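Local atomic coordinates of PHO85 cyclin PHO80 (Saccharomyces cerevisiae, PDB entry 2PMI), a protein that acts as the cyclin partner of the cyclin-dependent kinase PHO85 and holds down phosphate-starvation-responsive genes when phosphate is plentiful. Residues Thr63-Tyr67 and Tyr109-Thr113; Asp103-Val108 and Asn176-Ser181; Thr128-Lys132 and Glu159-Leu163; Thr131-Cys135 and Arg169-Arg173. One frame throughout, in Å; residues are numbered along the deposited sequence.

Contact 1 (Thr63-Tyr67 and Tyr109-Thr113); sequences TLTRY and YPDFT
Thr65 lays its methyl group against Tyr109 and can be followed outward from the backbone. Its CB already lies 3.8 Å from Tyr109 OH. From there the side chain forks, and CG2, anti to the carbonyl carbon, carries the contact: it packs on the phenol end of Tyr109, 3.6 Å from Tyr109 CE2. The same methyl, Thr65 CG2, also lies 3.7 Å from Asp111 CB. The two side chains lie antiparallel, one alongside the other, and Tyr109 can meet Thr65 with its far end because its CG stands anti to the backbone N (chi1 -175°). The other branch, OG1, turns from the tyrosine and is hydrogen-bonded to His68, with a weak bond from the backbone N of Tyr67. A threonine suits the place because one small residue serves both needs, a methyl for the ring and a hydroxyl for its own loop. Both segments are connecting loops of the all-helical cyclin box, the first following helix 32-51 and the second following helix 92-108, and side-chain packing holds them together with no hydrogen bond between them. Further along, Tyr109 CE2 reaches the edge of the Tyr67 ring, 3.8 Å from Tyr67 CE1 and near that ring's plane. Tyr67 also leans obliquely on Phe112, the ring centroids 5.6 Å apart and the planes at 72°, while helix 92-108 packs against both rings through Leu105. At the exposed end the side chains of Thr63 and Asp111 lie roughly perpendicular, and Thr63 OG1 makes a near approach of 3.5 Å to Asp111 OD1.

Contact 2 (Asp103-Val108 and Asn176-Ser181); sequences DLLQTV and NITLCS
Asn176 ND2 is gripped by two hydrogen-bond partners outside the contact, the backbone oxygen of Arg169 and the hydroxyl of Tyr100; across the contact the same ND2 is 3.8 Å from Leu104 CD1. An asparagine fits this buried spot because its short amide can be fully engaged without carrying charge into the apolar interior. That methyl, Leu104 CD1, also reaches 3.5 Å from Ile177 CG1, the leucine and isoleucine lying flank to flank and pointing opposite ways. With Leu104 CG anti to the backbone N (chi1 179°), the isobutyl end swings toward helix 176-183 and brings CD1 to Ile177. One turn along from Leu104, Thr107 meets the other branch of Ile177 nearly square-on, Thr107 CG2 and Ile177 CG2 being 3.9 Å apart. The same Thr107 CG2 packs 3.5 Å from Ser181 OG. Thr107 thus offers its methyl to the partner helix and gives its hydroxyl weakly to the backbone oxygen of Asp103. Val108 and Cys180 finish the apolar strip, Val108 CG1 standing 3.9 Å from Cys180 SG, a pairing of compact groups. No hydrogen bond joins the segments. Their axes approach to 10.0 Å and run nearly the same way, at 24°, with Leu104, Thr107 and Val108 facing Ile177, Cys180 and Ser181; the spacing of three and four residues is the packing of near-parallel helices in an all-helical cyclin fold.

Contact 3 (Thr128-Lys132 and Glu159-Leu163); sequences TVATK and ENDFL
Lys132 and Glu159 join across the contact in a salt bridge, with Lys132 NZ 2.9 Å from Glu159 OE2. The ammonium comes to the syn side of that oxygen, 18° out of the carboxylate plane, and the two chains meet crosswise. A bend at chi3 (62°) turns the otherwise extended lysine toward the acid, which reaches out as a straight chain beyond CG. Neither group stops there: Lys132 NZ also gives hydrogen bonds to backbone of another protein's chain, and Glu159 OE1 is bonded to backbone of that chain as well. Long side chains of opposite charge suit a site where each must neutralise the other while still reaching a partner; each probably steadies the other's charge despite their burial, with backbone groups of the other protein adding hydrogen bonds. A lysine and a glutamate on two helices of the cyclin box, paired and turned to the chain of another protein, presumably the kinase PHO85, recall the pair that holds the kinase in other cyclins and probably serve the same end here. Beneath the polar pair the helices 119-134 and 152-164 cross at 73°, their axes 11.3 Å apart in these short segments. Val129 wedges between the helices with two methyls: Val129 CG2 lies 3.5 Å from the aliphatic CG of Glu159, and Val129 CG1 lies 4.0 Å from Leu163 CD2. A beta-branched valine, with methyls pointing two ways, can touch both neighbours at once. Phe162 is met more distantly, its CE1 4.4 Å from Val129 CG1, and its ring packs onward against Tyr101.

Contact 4 (Thr131-Cys135 and Arg169-Arg173); sequences TKGLC and RIIPR
Gly133 and Ile170 meet in the dense core of this contact, Ile170 CD1 resting 3.8 Å from Gly133 CA. With no side chain on the glycine, the methyl can settle directly on the backbone of the last turn of helix 119-134. Isoleucine is long enough to reach it, and CG1, held between its own backbone N and carbonyl carbon (chi1 60°), points its terminal methyl that way. Leu134 belongs to the same core and is the residue most buried by the contact. Its two methyls part to different neighbours: Leu134 CD2 lies 4.1 Å from Ile171 CG1 and 4.2 Å from Ile170 CG1, whereas Leu134 CD1 meets Pro172 CD at 4.0 Å. Leucine suits this place because its forked end can spread over three successive residues of an irregular chain. Pro172 is itself the centre of an inverse gamma turn, a bend well served by the constrained proline ring, and Tyr100 of helix 92-108 packs against it. The carbonyl oxygen of Ile170, close to this apolar patch, is hydrogen-bonded to the Tyr101 hydroxyl. By contrast, the ends of the segments, Thr131, Lys132, Arg169 and Arg173, make no contact across. The chain of another protein packs on Cys135, Ile170, Ile171 and Pro172, so this border is covered by protein. No hydrogen bond links the two segments. The chemistry implies a purely apolar join of the helix end to the loop leading to helix 176-183, while Lys132 and Arg173 bond to the other protein's chain as well as within their own.

How the contacts relate
From the N terminus, residues 63-67 come first, and contact 1 closes its loop at 109-113. Before that loop is shut, contact 2 has already opened on 103-108, so the two cross; contact 2 closes at 176-181. Contacts 3 and 4 are nested inside the loop of contact 2, both starting from helix 119-134, where they share Thr131 and Lys132, and closing in turn at 159-163 and 169-173. Contact 1 lies in series before both. Helix 92-108 ties the loop after it to helix 152-164, joining contacts 1, 2 and 3, and the loop before helix 176-183 links contact 2 to contact 4. Ile170 packs on Val129 and Leu163, uniting contacts 3 and 4.

Contact 1 (Thr63-Tyr67 and Tyr109-Thr113)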
loop_
_atom_site.group_PDB
_atom_site.type_symbol
_atom_site.label_atom_id
_atom_site.label_comp_id
_atom_site.label_asym_id
_atom_site.label_seq_id
_atom_site.Cartn_x
_atom_site.Cartn_y
_atom_site.Cartn_z
ATOM N N THR B 63 -33.466 -9.255 10.529
ATOM C CA THR B 63 -32.304 -10.033 10.957
ATOM C C THR B 63 -31.090 -9.107 11.186
ATOM O O THR B 63 -30.587 -8.442 10.271
ATOM C CB THR B 63 -31.957 -11.195 9.958
ATOM O OG1 THR B 63 -30.558 -11.521 10.066
ATOM C CG2 THR B 63 -32.343 -10.830 8.521
ATOM N N LEU B 64 -30.653 -9.083 12.441
ATOM C CA LEU B 64 -29.558 -8.258 12.938
ATOM C C LEU B 64 -28.144 -8.546 12.452
ATOM O O LEU B 64 -27.773 -9.691 12.197
ATOM C CB LEU B 64 -29.553 -8.328 14.463
ATOM C CG LEU B 64 -30.907 -8.036 15.103
ATOM C CD1 LEU B 64 -30.889 -8.458 16.558
ATOM C CD2 LEU B 64 -31.238 -6.566 14.943
ATOM N N THR B 65 -27.354 -7.478 12.364
ATOM C CA THR B 65 -25.954 -7.550 11.959
ATOM C C THR B 65 -25.105 -7.071 13.135
ATOM O O THR B 65 -25.617 -6.434 14.062
ATOM C CB THR B 65 -25.648 -6.623 10.782
ATOM O OG1 THR B 65 -25.989 -5.280 11.142
ATOM C CG2 THR B 65 -26.421 -7.049 9.551
ATOM N N ARG B 66 -23.809 -7.372 13.090
ATOM C CA ARG B 66 -22.895 -6.964 14.152
ATOM C C ARG B 66 -22.951 -5.459 14.368
ATOM O O ARG B 66 -22.617 -4.968 15.451
ATOM C CB ARG B 66 -21.457 -7.334 13.791
ATOM C CG ARG B 66 -21.152 -8.806 13.787
ATOM C CD ARG B 66 -21.191 -9.350 15.192
ATOM N NE ARG B 66 -20.489 -10.623 15.295
ATOM C CZ ARG B 66 -20.366 -11.302 16.429
ATOM N NH1 ARG B 66 -20.904 -10.823 17.544
ATOM N NH2 ARG B 66 -19.700 -12.449 16.452
ATOM N N TYR B 67 -23.378 -4.736 13.333
ATOM C CA TYR B 67 -23.432 -3.278 13.379
ATOM C C TYR B 67 -24.688 -2.703 14.010
ATOM O O TYR B 67 -24.862 -1.488 14.073
ATOM C CB TYR B 67 -23.260 -2.721 11.970
ATOM C CG TYR B 67 -22.204 -3.457 11.191
ATOM C CD1 TYR B 67 -22.545 -4.521 10.357
ATOM C CD2 TYR B 67 -20.853 -3.139 11.336
ATOM C CE1 TYR B 67 -21.572 -5.256 9.689
ATOM C CE2 TYR B 67 -19.864 -3.873 10.671
ATOM C CZ TYR B 67 -20.237 -4.930 9.850
ATOM O OH TYR B 67 -19.279 -5.665 9.199
ATOM N N TYR B 109 -23.423 -7.198 1.310
ATOM C CA TYR B 109 -23.894 -7.737 2.567
ATOM C C TYR B 109 -25.364 -7.345 2.630
ATOM O O TYR B 109 -25.728 -6.327 3.233
ATOM C CB TYR B 109 -23.129 -7.125 3.739
ATOM C CG TYR B 109 -23.485 -7.746 5.073
ATOM C CD1 TYR B 109 -24.029 -9.019 5.131
ATOM C CD2 TYR B 109 -23.258 -7.079 6.272
ATOM C CE1 TYR B 109 -24.333 -9.608 6.330
ATOM C CE2 TYR B 109 -23.566 -7.678 7.481
ATOM C CZ TYR B 109 -24.104 -8.945 7.489
ATOM O OH TYR B 109 -24.422 -9.584 8.654
ATOM N N PRO B 110 -26.229 -8.143 1.983
ATOM C CA PRO B 110 -27.662 -7.862 1.968
ATOM C C PRO B 110 -28.252 -7.426 3.303
ATOM O O PRO B 110 -28.910 -6.384 3.366
ATOM C CB PRO B 110 -28.268 -9.163 1.415
ATOM C CG PRO B 110 -27.172 -10.190 1.594
ATOM C CD PRO B 110 -25.944 -9.416 1.297
ATOM N N ASP B 111 -28.012 -8.195 4.366
ATOM C CA ASP B 111 -28.551 -7.827 5.682
ATOM C C ASP B 111 -28.173 -6.413 6.136
ATOM O O ASP B 111 -28.998 -5.696 6.678
ATOM C CB ASP B 111 -28.104 -8.830 6.738
ATOM C CG ASP B 111 -28.848 -10.142 6.642
ATOM O OD1 ASP B 111 -28.426 -11.121 7.300
ATOM O OD2 ASP B 111 -29.861 -10.193 5.912
ATOM N N PHE B 112 -26.927 -6.015 5.910
ATOM C CA PHE B 112 -26.479 -4.687 6.296
ATOM C C PHE B 112 -27.183 -3.547 5.586
ATOM O O PHE B 112 -27.109 -3.425 4.371
ATOM C CB PHE B 112 -24.990 -4.493 6.044
ATOM C CG PHE B 112 -24.542 -3.086 6.310
ATOM C CD1 PHE B 112 -24.592 -2.563 7.607
ATOM C CD2 PHE B 112 -24.190 -2.237 5.260
ATOM C CE1 PHE B 112 -24.315 -1.218 7.850
ATOM C CE2 PHE B 112 -23.908 -0.882 5.499
ATOM C CZ PHE B 112 -23.974 -0.376 6.794
ATOM N N THR B 113 -27.829 -2.680 6.349
ATOM C CA THR B 113 -28.503 -1.547 5.741
ATOM C C THR B 113 -28.310 -0.309 6.594
ATOM O O THR B 113 -28.667 -0.293 7.768
ATOM C CB THR B 113 -29.983 -1.811 5.578
ATOM O OG1 THR B 113 -30.166 -3.031 4.837
ATOM C CG2 THR B 113 -30.635 -0.638 4.847
#

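Contact 2 (Asp103-Val108 and Asn176-Ser181)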
loop_
_atom_site.group_PDB
_atom_site.type_symbol
_atom_site.label_atom_id
_atom_site.label_comp_id
_atom_site.label_asym_id
_atom_site.label_seq_id
_atom_site.Cartn_x
_atom_site.Cartn_y
_atom_site.Cartn_z
ATOM N N ASP B 103 -21.500 2.242 0.490
ATOM C CA ASP B 103 -21.972 1.712 -0.773
ATOM C C ASP B 103 -21.329 0.353 -1.014
ATOM O O ASP B 103 -21.875 -0.466 -1.758
ATOM C CB ASP B 103 -21.633 2.665 -1.926
ATOM C CG ASP B 103 -22.602 3.846 -2.031
ATOM O OD1 ASP B 103 -23.326 4.125 -1.045
ATOM O OD2 ASP B 103 -22.632 4.503 -3.103
ATOM N N LEU B 104 -20.178 0.097 -0.392
ATOM C CA LEU B 104 -19.524 -1.192 -0.596
ATOM C C LEU B 104 -20.165 -2.285 0.230
ATOM O O LEU B 104 -20.339 -3.391 -0.252
ATOM C CB LEU B 104 -18.028 -1.153 -0.261
ATOM C CG LEU B 104 -17.388 -2.549 -0.465
ATOM C CD1 LEU B 104 -16.884 -2.673 -1.903
ATOM C CD2 LEU B 104 -16.239 -2.783 0.509
ATOM N N LEU B 105 -20.494 -1.984 1.481
ATOM C CA LEU B 105 -21.112 -2.968 2.353
ATOM C C LEU B 105 -22.588 -3.168 1.976
ATOM O O LEU B 105 -23.050 -4.312 1.894
ATOM C CB LEU B 105 -20.989 -2.541 3.811
ATOM C CG LEU B 105 -21.197 -3.650 4.849
ATOM C CD1 LEU B 105 -20.156 -4.718 4.612
ATOM C CD2 LEU B 105 -21.082 -3.115 6.282
ATOM N N GLN B 106 -23.324 -2.078 1.728
ATOM C CA GLN B 106 -24.740 -2.206 1.349
ATOM C C GLN B 106 -24.888 -3.097 0.126
ATOM O O GLN B 106 -25.918 -3.738 -0.052
ATOM C CB GLN B 106 -25.397 -0.846 1.031
ATOM C CG GLN B 106 -25.643 0.076 2.236
ATOM C CD GLN B 106 -26.774 1.098 2.029
ATOM O OE1 GLN B 106 -26.948 1.677 0.946
ATOM N NE2 GLN B 106 -27.538 1.329 3.089
ATOM N N THR B 107 -23.861 -3.135 -0.714
ATOM C CA THR B 107 -23.904 -3.949 -1.928
ATOM C C THR B 107 -23.513 -5.415 -1.742
ATOM O O THR B 107 -24.083 -6.288 -2.390
ATOM C CB THR B 107 -23.000 -3.344 -3.059
ATOM O OG1 THR B 107 -23.673 -2.245 -3.697
ATOM C CG2 THR B 107 -22.658 -4.393 -4.108
ATOM N N VAL B 108 -22.571 -5.704 -0.855
ATOM C CA VAL B 108 -22.105 -7.083 -0.695
ATOM C C VAL B 108 -22.463 -7.781 0.613
ATOM O O VAL B 108 -21.881 -8.813 0.988
ATOM C CB VAL B 108 -20.576 -7.139 -0.907
ATOM C CG1 VAL B 108 -20.236 -6.562 -2.279
ATOM C CG2 VAL B 108 -19.849 -6.358 0.206
ATOM N N ASN B 176 -13.567 -1.852 -7.791
ATOM C CA ASN B 176 -13.502 -2.601 -6.542
ATOM C C ASN B 176 -14.830 -3.243 -6.152
ATOM O O ASN B 176 -14.893 -4.455 -5.949
ATOM C CB ASN B 176 -12.990 -1.707 -5.400
ATOM C CG ASN B 176 -12.797 -2.475 -4.093
ATOM O OD1 ASN B 176 -12.141 -3.516 -4.066
ATOM N ND2 ASN B 176 -13.366 -1.960 -3.008
ATOM N N ILE B 177 -15.884 -2.437 -6.051
ATOM C CA ILE B 177 -17.195 -2.949 -5.669
ATOM C C ILE B 177 -17.635 -4.152 -6.520
ATOM O O ILE B 177 -18.096 -5.177 -5.985
ATOM C CB ILE B 177 -18.267 -1.838 -5.750
ATOM C CG1 ILE B 177 -18.003 -0.785 -4.670
ATOM C CG2 ILE B 177 -19.653 -2.433 -5.545
ATOM C CD1 ILE B 177 -18.966 0.379 -4.693
ATOM N N THR B 178 -17.482 -4.025 -7.837
ATOM C CA THR B 178 -17.855 -5.098 -8.743
ATOM C C THR B 178 -17.063 -6.352 -8.437
ATOM O O THR B 178 -17.631 -7.404 -8.155
ATOM C CB THR B 178 -17.622 -4.697 -10.208
ATOM O OG1 THR B 178 -18.614 -3.741 -10.596
ATOM C CG2 THR B 178 -17.719 -5.906 -11.120
ATOM N N LEU B 179 -15.744 -6.231 -8.501
ATOM C CA LEU B 179 -14.860 -7.349 -8.227
ATOM C C LEU B 179 -15.265 -7.976 -6.920
ATOM O O LEU B 179 -15.293 -9.195 -6.787
ATOM C CB LEU B 179 -13.425 -6.855 -8.140
ATOM C CG LEU B 179 -12.862 -6.531 -9.518
ATOM C CD1 LEU B 179 -11.765 -5.498 -9.427
ATOM C CD2 LEU B 179 -12.364 -7.816 -10.136
ATOM N N CYS B 180 -15.581 -7.125 -5.952
ATOM C CA CYS B 180 -16.002 -7.600 -4.645
ATOM C C CYS B 180 -17.300 -8.398 -4.810
ATOM O O CYS B 180 -17.403 -9.536 -4.337
ATOM C CB CYS B 180 -16.216 -6.423 -3.692
ATOM S SG CYS B 180 -16.321 -6.931 -1.968
ATOM N N SER B 181 -18.284 -7.803 -5.486
ATOM C CA SER B 181 -19.565 -8.476 -5.730
ATOM C C SER B 181 -19.288 -9.866 -6.262
ATOM O O SER B 181 -19.662 -10.874 -5.668
ATOM C CB SER B 181 -20.387 -7.708 -6.758
ATOM O OG SER B 181 -21.362 -6.920 -6.106
#

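Contact 3 (Thr128-Lys132 and Glu159-Leu163)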
loop_
_atom_site.group_PDB
_atom_site.type_symbol
_atom_site.label_atom_id
_atom_site.label_comp_id
_atom_site.label_asym_id
_atom_site.label_seq_id
_atom_site.Cartn_x
_atom_site.Cartn_y
_atom_site.Cartn_z
ATOM N N THR B 128 -11.888 2.978 11.442
ATOM C CA THR B 128 -10.677 2.365 11.945
ATOM C C THR B 128 -10.082 1.381 10.944
ATOM O O THR B 128 -8.890 1.109 10.996
ATOM C CB THR B 128 -10.879 1.648 13.314
ATOM O OG1 THR B 128 -10.567 0.254 13.184
ATOM C CG2 THR B 128 -12.286 1.818 13.819
ATOM N N VAL B 129 -10.879 0.844 10.025
ATOM C CA VAL B 129 -10.306 -0.091 9.046
ATOM C C VAL B 129 -9.702 0.609 7.821
ATOM O O VAL B 129 -8.722 0.133 7.255
ATOM C CB VAL B 129 -11.337 -1.138 8.546
ATOM C CG1 VAL B 129 -10.775 -1.889 7.362
ATOM C CG2 VAL B 129 -11.654 -2.126 9.646
ATOM N N ALA B 130 -10.279 1.736 7.413
ATOM C CA ALA B 130 -9.757 2.451 6.258
ATOM C C ALA B 130 -8.370 2.946 6.591
ATOM O O ALA B 130 -7.482 3.016 5.731
ATOM C CB ALA B 130 -10.643 3.629 5.914
ATOM N N THR B 131 -8.209 3.293 7.863
ATOM C CA THR B 131 -6.960 3.818 8.383
ATOM C C THR B 131 -5.867 2.771 8.431
ATOM O O THR B 131 -4.793 2.970 7.863
ATOM C CB THR B 131 -7.182 4.419 9.777
ATOM O OG1 THR B 131 -7.894 5.655 9.636
ATOM C CG2 THR B 131 -5.862 4.687 10.476
ATOM N N LYS B 132 -6.142 1.653 9.091
ATOM C CA LYS B 132 -5.154 0.598 9.203
ATOM C C LYS B 132 -4.746 -0.018 7.873
ATOM O O LYS B 132 -3.554 -0.199 7.613
ATOM C CB LYS B 132 -5.650 -0.495 10.149
ATOM C CG LYS B 132 -5.688 -0.056 11.605
ATOM C CD LYS B 132 -6.336 -1.104 12.508
ATOM C CE LYS B 132 -5.556 -2.409 12.511
ATOM N NZ LYS B 132 -6.241 -3.453 13.327
ATOM N N GLU B 159 -14.426 -5.579 13.581
ATOM C CA GLU B 159 -13.519 -5.330 12.451
ATOM C C GLU B 159 -13.284 -6.596 11.614
ATOM O O GLU B 159 -13.112 -6.545 10.385
ATOM C CB GLU B 159 -12.168 -4.834 12.969
ATOM C CG GLU B 159 -11.091 -4.788 11.899
ATOM C CD GLU B 159 -9.689 -4.959 12.455
ATOM O OE1 GLU B 159 -9.493 -5.869 13.295
ATOM O OE2 GLU B 159 -8.784 -4.199 12.038
ATOM N N ASN B 160 -13.254 -7.730 12.304
ATOM C CA ASN B 160 -13.038 -9.013 11.670
ATOM C C ASN B 160 -14.206 -9.329 10.762
ATOM O O ASN B 160 -14.026 -9.802 9.643
ATOM C CB ASN B 160 -12.909 -10.091 12.731
ATOM C CG ASN B 160 -12.407 -11.388 12.165
ATOM O OD1 ASN B 160 -11.516 -11.399 11.319
ATOM N ND2 ASN B 160 -12.961 -12.495 12.639
ATOM N N ASP B 161 -15.405 -9.053 11.272
ATOM C CA ASP B 161 -16.664 -9.261 10.557
ATOM C C ASP B 161 -16.649 -8.508 9.244
ATOM O O ASP B 161 -16.732 -9.114 8.175
ATOM C CB ASP B 161 -17.833 -8.753 11.398
ATOM C CG ASP B 161 -19.171 -9.131 10.818
ATOM O OD1 ASP B 161 -19.569 -10.311 10.971
ATOM O OD2 ASP B 161 -19.819 -8.253 10.203
ATOM N N PHE B 162 -16.543 -7.184 9.327
ATOM C CA PHE B 162 -16.509 -6.352 8.125
ATOM C C PHE B 162 -15.451 -6.803 7.126
ATOM O O PHE B 162 -15.687 -6.786 5.916
ATOM C CB PHE B 162 -16.272 -4.883 8.496
ATOM C CG PHE B 162 -16.102 -3.969 7.309
ATOM C CD1 PHE B 162 -14.863 -3.839 6.680
ATOM C CD2 PHE B 162 -17.175 -3.223 6.831
ATOM C CE1 PHE B 162 -14.693 -2.980 5.596
ATOM C CE2 PHE B 162 -17.024 -2.353 5.745
ATOM C CZ PHE B 162 -15.780 -2.230 5.124
ATOM N N LEU B 163 -14.283 -7.203 7.622
ATOM C CA LEU B 163 -13.228 -7.641 6.721
ATOM C C LEU B 163 -13.584 -8.912 5.977
ATOM O O LEU B 163 -13.174 -9.088 4.830
ATOM C CB LEU B 163 -11.893 -7.807 7.461
ATOM C CG LEU B 163 -11.182 -6.466 7.686
ATOM C CD1 LEU B 163 -9.785 -6.674 8.268
ATOM C CD2 LEU B 163 -11.065 -5.747 6.361
#

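Contact 4 (Thr131-Cys135 and Arg169-Arg173)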
loop_
_atom_site.group_PDB
_atom_site.type_symbol
_atom_site.label_atom_id
_atom_site.label_comp_id
_atom_site.label_asym_id
_atom_site.label_seq_id
_atom_site.Cartn_x
_atom_site.Cartn_y
_atom_site.Cartn_z
ATOM N N THR B 131 -8.209 3.293 7.863
ATOM C CA THR B 131 -6.960 3.818 8.383
ATOM C C THR B 131 -5.867 2.771 8.431
ATOM O O THR B 131 -4.793 2.970 7.863
ATOM C CB THR B 131 -7.182 4.419 9.777
ATOM O OG1 THR B 131 -7.894 5.655 9.636
ATOM C CG2 THR B 131 -5.862 4.687 10.476
ATOM N N LYS B 132 -6.142 1.653 9.091
ATOM C CA LYS B 132 -5.154 0.598 9.203
ATOM C C LYS B 132 -4.746 -0.018 7.873
ATOM O O LYS B 132 -3.554 -0.199 7.613
ATOM C CB LYS B 132 -5.650 -0.495 10.149
ATOM C CG LYS B 132 -5.688 -0.056 11.605
ATOM C CD LYS B 132 -6.336 -1.104 12.508
ATOM C CE LYS B 132 -5.556 -2.409 12.511
ATOM N NZ LYS B 132 -6.241 -3.453 13.327
ATOM N N GLY B 133 -5.711 -0.318 7.015
ATOM C CA GLY B 133 -5.372 -0.940 5.749
ATOM C C GLY B 133 -4.827 -0.020 4.675
ATOM O O GLY B 133 -4.194 -0.477 3.716
ATOM N N LEU B 134 -5.040 1.278 4.839
ATOM C CA LEU B 134 -4.594 2.225 3.829
ATOM C C LEU B 134 -3.586 3.290 4.251
ATOM O O LEU B 134 -3.048 3.985 3.393
ATOM C CB LEU B 134 -5.810 2.957 3.245
ATOM C CG LEU B 134 -7.041 2.180 2.774
ATOM C CD1 LEU B 134 -8.043 3.163 2.187
ATOM C CD2 LEU B 134 -6.653 1.153 1.739
ATOM N N CYS B 135 -3.317 3.436 5.543
ATOM C CA CYS B 135 -2.416 4.503 5.966
ATOM C C CYS B 135 -1.076 4.146 6.609
ATOM O O CYS B 135 -0.890 3.035 7.112
ATOM C CB CYS B 135 -3.179 5.432 6.900
ATOM S SG CYS B 135 -4.481 6.347 6.079
ATOM N N ARG B 169 -11.317 -6.252 0.534
ATOM C CA ARG B 169 -11.324 -5.440 -0.682
ATOM C C ARG B 169 -11.684 -4.021 -0.312
ATOM O O ARG B 169 -12.698 -3.472 -0.745
ATOM C CB ARG B 169 -12.316 -6.017 -1.692
ATOM C CG ARG B 169 -11.947 -7.431 -2.087
ATOM C CD ARG B 169 -12.260 -7.693 -3.542
ATOM N NE ARG B 169 -11.656 -6.725 -4.453
ATOM C CZ ARG B 169 -10.868 -7.061 -5.472
ATOM N NH1 ARG B 169 -10.584 -8.336 -5.705
ATOM N NH2 ARG B 169 -10.380 -6.126 -6.273
ATOM N N ILE B 170 -10.804 -3.449 0.496
ATOM C CA ILE B 170 -10.929 -2.111 1.054
ATOM C C ILE B 170 -10.332 -0.957 0.249
ATOM O O ILE B 170 -10.570 0.196 0.604
ATOM C CB ILE B 170 -10.258 -2.088 2.407
ATOM C CG1 ILE B 170 -8.773 -2.446 2.213
ATOM C CG2 ILE B 170 -10.923 -3.075 3.331
ATOM C CD1 ILE B 170 -7.967 -2.570 3.471
ATOM N N ILE B 171 -9.553 -1.239 -0.801
ATOM C CA ILE B 171 -8.936 -0.159 -1.588
ATOM C C ILE B 171 -9.945 0.449 -2.569
ATOM O O ILE B 171 -10.300 -0.162 -3.574
ATOM C CB ILE B 171 -7.684 -0.656 -2.381
ATOM C CG1 ILE B 171 -6.702 -1.375 -1.447
ATOM C CG2 ILE B 171 -6.961 0.518 -3.033
ATOM C CD1 ILE B 171 -5.593 -2.144 -2.213
ATOM N N PRO B 172 -10.398 1.681 -2.296
ATOM C CA PRO B 172 -11.369 2.367 -3.148
ATOM C C PRO B 172 -10.866 2.627 -4.553
ATOM O O PRO B 172 -10.288 3.671 -4.848
ATOM C CB PRO B 172 -11.645 3.655 -2.383
ATOM C CG PRO B 172 -10.308 3.959 -1.789
ATOM C CD PRO B 172 -9.837 2.603 -1.289
ATOM N N ARG B 173 -11.086 1.663 -5.427
ATOM C CA ARG B 173 -10.676 1.802 -6.809
ATOM C C ARG B 173 -11.927 1.521 -7.675
ATOM O O ARG B 173 -12.792 0.712 -7.305
ATOM C CB ARG B 173 -9.536 0.822 -7.083
ATOM C CG ARG B 173 -8.413 1.344 -7.976
ATOM C CD ARG B 173 -7.288 0.333 -7.984
ATOM N NE ARG B 173 -6.428 0.448 -9.148
ATOM C CZ ARG B 173 -5.452 -0.411 -9.424
ATOM N NH1 ARG B 173 -5.235 -1.431 -8.604
ATOM N NH2 ARG B 173 -4.706 -0.261 -10.515
#